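Local coordinates for xylulose kinase (Bifidobacterium adolescentis ATCC 15703, PDB 3I8B), which probably phosphorylates D-xylulose to D-xylulose 5-phosphate at the expense of ATP, as a carbohydrate kinase of the FGGY family, at residues A67-G72 with L267-G272; T194-A199 with P240-P245. One frame throughout, in Å; residues are numbered along the deposited sequence.

Contact 1: A67-G72 with L267-G272; sequences ALAVGG and LLAPGG
Gly72 N donates to Gly272 O over 2.8 Å, the shortest polar bond between the two segments. Gly272 is gripped at its N as well, which donates to Val70 O at 3.0 Å. At the other end Leu68 is held by both its backbone groups: its N donates to Leu267 O, and its O accepts a nearly straight bond from Ala269 N (2.9 Å, 167° at the hydrogen). The pairing is parallel, but its register slips by one residue at Ala269-Gly271. There a water links the two backbones, accepting from Val70 N and donating to Ala269 O. Gly271 has a positive phi, and its CA lies 3.2 Å from Val70 O. This is the edge of the five-stranded sheet of the N-terminal domain, which belongs to the actin-like ATPase clan. Strand 6-12 pairs with the far side of 67-72. On one face of the sheet, Leu68 CD2 meets Leu268 CD2 at 4.0 Å. These two leucines lie side by side and point the same way, under helix 167-175. On the other face, Ala69 CB meets Ala269 CB at 3.8 Å, beside Gln468 of helix 460-474. Leu267 has CG between its backbone N and carbonyl carbon (chi1 62°), which brings CD1 tightly against Ala67 CB at 3.3 Å.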
loop_
_atom_site.group_PDB
_atom_site.type_symbol
_atom_site.label_atom_id
_atom_site.label_comp_id
_atom_site.label_asym_id
_atom_site.label_seq_id
_atom_site.Cartn_x
_atom_site.Cartn_y
_atom_site.Cartn_z
ATOM N N ALA A 67 21.905 2.188 11.270
ATOM C CA ALA A 67 21.149 1.466 10.245
ATOM C C ALA A 67 20.021 2.358 9.762
ATOM O O ALA A 67 19.538 3.199 10.513
ATOM C CB ALA A 67 20.597 0.160 10.794
ATOM N N LEU A 68 19.612 2.164 8.506
ATOM C CA LEU A 68 18.589 2.994 7.893
ATOM C C LEU A 68 17.707 2.133 6.978
ATOM O O LEU A 68 18.200 1.200 6.331
ATOM C CB LEU A 68 19.262 4.116 7.095
ATOM C CG LEU A 68 18.419 5.093 6.274
ATOM C CD1 LEU A 68 19.161 6.426 6.185
ATOM C CD2 LEU A 68 18.081 4.577 4.864
ATOM N N ALA A 69 16.411 2.443 6.952
ATOM C CA ALA A 69 15.456 1.792 6.048
ATOM C C ALA A 69 14.553 2.819 5.395
ATOM O O ALA A 69 14.165 3.811 6.021
ATOM C CB ALA A 69 14.604 0.781 6.790
ATOM N N VAL A 70 14.197 2.570 4.138
ATOM C CA VAL A 70 13.298 3.460 3.420
ATOM C C VAL A 70 11.947 2.791 3.181
ATOM O O VAL A 70 11.866 1.729 2.567
ATOM C CB VAL A 70 13.889 3.875 2.075
ATOM C CG1 VAL A 70 12.945 4.817 1.350
ATOM C CG2 VAL A 70 15.240 4.513 2.279
ATOM N N GLY A 71 10.889 3.405 3.696
ATOM C CA GLY A 71 9.539 2.998 3.363
ATOM C C GLY A 71 9.099 3.895 2.219
ATOM O O GLY A 71 9.339 5.099 2.265
ATOM N N GLY A 72 8.477 3.326 1.187
ATOM C CA GLY A 72 8.153 4.099 0.008
ATOM C C GLY A 72 6.731 3.939 -0.503
ATOM O O GLY A 72 6.085 2.898 -0.293
ATOM N N LEU A 267 24.392 0.390 8.091
ATOM C CA LEU A 267 23.860 -0.666 7.241
ATOM C C LEU A 267 22.522 -0.253 6.650
ATOM O O LEU A 267 21.874 0.677 7.129
ATOM C CB LEU A 267 23.749 -1.999 7.987
ATOM C CG LEU A 267 22.857 -2.156 9.209
ATOM C CD1 LEU A 267 21.405 -2.392 8.799
ATOM C CD2 LEU A 267 23.373 -3.339 10.024
ATOM N N LEU A 268 22.120 -0.935 5.592
ATOM C CA LEU A 268 20.836 -0.649 4.973
ATOM C C LEU A 268 19.936 -1.848 5.189
ATOM O O LEU A 268 20.314 -2.985 4.882
ATOM C CB LEU A 268 21.000 -0.335 3.477
ATOM C CG LEU A 268 21.815 0.922 3.132
ATOM C CD1 LEU A 268 22.134 1.036 1.616
ATOM C CD2 LEU A 268 21.098 2.190 3.637
ATOM N N ALA A 269 18.763 -1.597 5.758
ATOM C CA ALA A 269 17.734 -2.619 5.901
ATOM C C ALA A 269 16.951 -2.711 4.586
ATOM O O ALA A 269 17.098 -1.849 3.723
ATOM C CB ALA A 269 16.806 -2.286 7.083
ATOM N N PRO A 270 16.142 -3.771 4.418
ATOM C CA PRO A 270 15.547 -4.003 3.100
ATOM C C PRO A 270 14.589 -2.896 2.642
ATOM O O PRO A 270 14.400 -2.737 1.439
ATOM C CB PRO A 270 14.788 -5.313 3.292
ATOM C CG PRO A 270 15.559 -6.024 4.364
ATOM C CD PRO A 270 15.957 -4.927 5.316
ATOM N N GLY A 271 14.018 -2.138 3.574
ATOM C CA GLY A 271 13.016 -1.140 3.229
ATOM C C GLY A 271 11.676 -1.817 2.946
ATOM O O GLY A 271 11.492 -3.004 3.256
ATOM N N GLY A 272 10.734 -1.079 2.365
ATOM C CA GLY A 272 9.444 -1.666 2.043
ATOM C C GLY A 272 8.410 -0.693 1.509
ATOM O O GLY A 272 8.656 0.524 1.443
HETATM O O HOH W 1 15.851 0.610 2.655
#

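Contact 2: T194-A199 with P240-P245; sequences TDRSDA and PTVLGP. With MG (magnesium ion), chain B.
Thr194 N donates to Thr241 O, and Thr194 O accepts from Leu243 N, so Thr194 is clasped by the backbone on both sides of Val242. The segments form a small two-stranded parallel sheet. Its first strand runs straight into helix 196-199. The tight part lies around Thr194 and Val242, whose side chains sit side by side with CG2 to CG2 at 3.8 Å. Pro240 CB packs on Thr194 CB at the same distance. Val242 CG1 is anti to its backbone N (chi1 180°) and reaches the start of the helix, 3.8 Å from Arg196 N, while CG2 faces Ala199 CB. Asp195 is the N-cap: OD2 accepts from Asp198 N, and OD1 takes both Ser197 N and, through its syn lone pair, Ser197 OG at 2.6 Å. From Leu243 O onward the link is looser: a water accepts from Arg196 N and donates to Leu243 O. The guanidinium turns elsewhere, to His323 O and the ring of Tyr324. Thr241 is on the solvent side, its CB pointing away from 194-199. There a magnesium ion, also bound by the backbone O atoms of Glu190 and Leu192 and by a water, is held by Thr241 OG1 at 2.5 Å.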
loop_
_atom_site.group_PDB
_atom_site.type_symbol
_atom_site.label_atom_id
_atom_site.label_comp_id
_atom_site.label_asym_id
_atom_site.label_seq_id
_atom_site.Cartn_x
_atom_site.Cartn_y
_atom_site.Cartn_z
ATOM N N THR A 194 15.540 -4.881 -2.831
ATOM C CA THR A 194 14.206 -4.521 -2.382
ATOM C C THR A 194 13.755 -5.480 -1.270
ATOM O O THR A 194 14.559 -6.262 -0.777
ATOM C CB THR A 194 13.228 -4.509 -3.556
ATOM O OG1 THR A 194 12.007 -3.884 -3.160
ATOM C CG2 THR A 194 12.939 -5.929 -4.046
ATOM N N ASP A 195 12.495 -5.395 -0.844
ATOM C CA ASP A 195 11.958 -6.385 0.089
ATOM C C ASP A 195 10.718 -7.074 -0.499
ATOM O O ASP A 195 10.263 -6.720 -1.585
ATOM C CB ASP A 195 11.610 -5.746 1.440
ATOM C CG ASP A 195 10.199 -5.166 1.472
ATOM O OD1 ASP A 195 9.474 -5.431 2.463
ATOM O OD2 ASP A 195 9.824 -4.433 0.524
ATOM N N ARG A 196 10.171 -8.039 0.235
ATOM C CA ARG A 196 8.978 -8.750 -0.213
ATOM C C ARG A 196 7.749 -7.854 -0.353
ATOM O O ARG A 196 6.924 -8.072 -1.238
ATOM C CB ARG A 196 8.653 -9.913 0.727
ATOM C CG ARG A 196 9.648 -11.066 0.684
ATOM C CD ARG A 196 9.385 -12.026 1.837
ATOM N NE ARG A 196 8.163 -12.819 1.664
ATOM C CZ ARG A 196 7.005 -12.571 2.269
ATOM N NH1 ARG A 196 6.876 -11.543 3.097
ATOM N NH2 ARG A 196 5.960 -13.360 2.045
ATOM N N SER A 197 7.611 -6.846 0.508
ATOM C CA SER A 197 6.365 -6.080 0.484
ATOM C C SER A 197 6.251 -5.192 -0.767
ATOM O O SER A 197 5.209 -5.177 -1.438
ATOM C CB SER A 197 6.171 -5.286 1.779
ATOM O OG SER A 197 7.167 -4.293 1.937
ATOM N N ASP A 198 7.322 -4.485 -1.113
ATOM C CA ASP A 198 7.282 -3.652 -2.317
ATOM C C ASP A 198 7.289 -4.465 -3.607
ATOM O O ASP A 198 6.568 -4.146 -4.548
ATOM C CB ASP A 198 8.406 -2.611 -2.335
ATOM C CG ASP A 198 7.882 -1.180 -2.310
ATOM O OD1 ASP A 198 6.685 -0.951 -2.631
ATOM O OD2 ASP A 198 8.674 -0.271 -1.979
ATOM N N ALA A 199 8.098 -5.514 -3.657
ATOM C CA ALA A 199 8.128 -6.370 -4.841
ATOM C C ALA A 199 6.752 -6.990 -5.140
ATOM O O ALA A 199 6.371 -7.152 -6.296
ATOM C CB ALA A 199 9.181 -7.452 -4.683
ATOM N N PRO A 240 15.585 -5.691 -8.676
ATOM C CA PRO A 240 16.243 -5.708 -7.356
ATOM C C PRO A 240 16.183 -7.067 -6.644
ATOM O O PRO A 240 15.153 -7.745 -6.677
ATOM C CB PRO A 240 15.487 -4.630 -6.559
ATOM C CG PRO A 240 14.850 -3.744 -7.626
ATOM C CD PRO A 240 14.535 -4.662 -8.774
ATOM N N THR A 241 17.297 -7.444 -6.015
ATOM C CA THR A 241 17.369 -8.629 -5.173
ATOM C C THR A 241 16.399 -8.480 -4.032
ATOM O O THR A 241 16.470 -7.514 -3.269
ATOM C CB THR A 241 18.765 -8.785 -4.535
ATOM O OG1 THR A 241 19.750 -8.761 -5.562
ATOM C CG2 THR A 241 18.864 -10.103 -3.794
ATOM N N VAL A 242 15.519 -9.457 -3.896
ATOM C CA VAL A 242 14.495 -9.413 -2.872
ATOM C C VAL A 242 15.070 -9.930 -1.551
ATOM O O VAL A 242 15.412 -11.105 -1.420
ATOM C CB VAL A 242 13.250 -10.207 -3.303
ATOM C CG1 VAL A 242 12.175 -10.154 -2.201
ATOM C CG2 VAL A 242 12.707 -9.636 -4.611
ATOM N N LEU A 243 15.204 -9.038 -0.577
ATOM C CA LEU A 243 15.813 -9.433 0.695
ATOM C C LEU A 243 14.770 -9.977 1.650
ATOM O O LEU A 243 13.598 -9.616 1.575
ATOM C CB LEU A 243 16.537 -8.249 1.350
ATOM C CG LEU A 243 17.661 -7.609 0.544
ATOM C CD1 LEU A 243 18.241 -6.428 1.324
ATOM C CD2 LEU A 243 18.740 -8.634 0.216
ATOM N N GLY A 244 15.201 -10.846 2.559
ATOM C CA GLY A 244 14.343 -11.264 3.652
ATOM C C GLY A 244 14.074 -10.093 4.581
ATOM O O GLY A 244 14.827 -9.112 4.597
ATOM N N PRO A 245 13.010 -10.210 5.387
ATOM C CA PRO A 245 12.508 -9.187 6.308
ATOM C C PRO A 245 13.567 -8.638 7.285
ATOM O O PRO A 245 13.498 -7.463 7.665
ATOM C CB PRO A 245 11.403 -9.928 7.073
ATOM C CG PRO A 245 11.787 -11.393 6.957
ATOM C CD PRO A 245 12.267 -11.476 5.533
HETATM MG MG MG B . 20.985 -6.823 -6.531
HETATM O O HOH W 2 11.273 -9.045 2.760
HETATM O O HOH W 3 19.759 -6.596 -8.482
#

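From the N terminus, after three earlier strands of the sheet, the chain adds strand 65-72 beside strand 6-12. It then runs through several helices to strand 193-195 and helix 196-199. Contact 2 closes the shorter loop when strand 241-243 returns to pair with 193-195. The next strand, 267-273, closes the longer loop of contact 1, so contact 2 is nested inside it. Contact 1 completes the edge of the five-stranded sheet, and contact 2 sets the small two-stranded sheet close by. They touch directly: Gly272 CA lies 3.2 Å from Asp195 OD2. Asp11 and Asp274, predicted to be important for activity and the proton acceptor respectively, lie near Gly72.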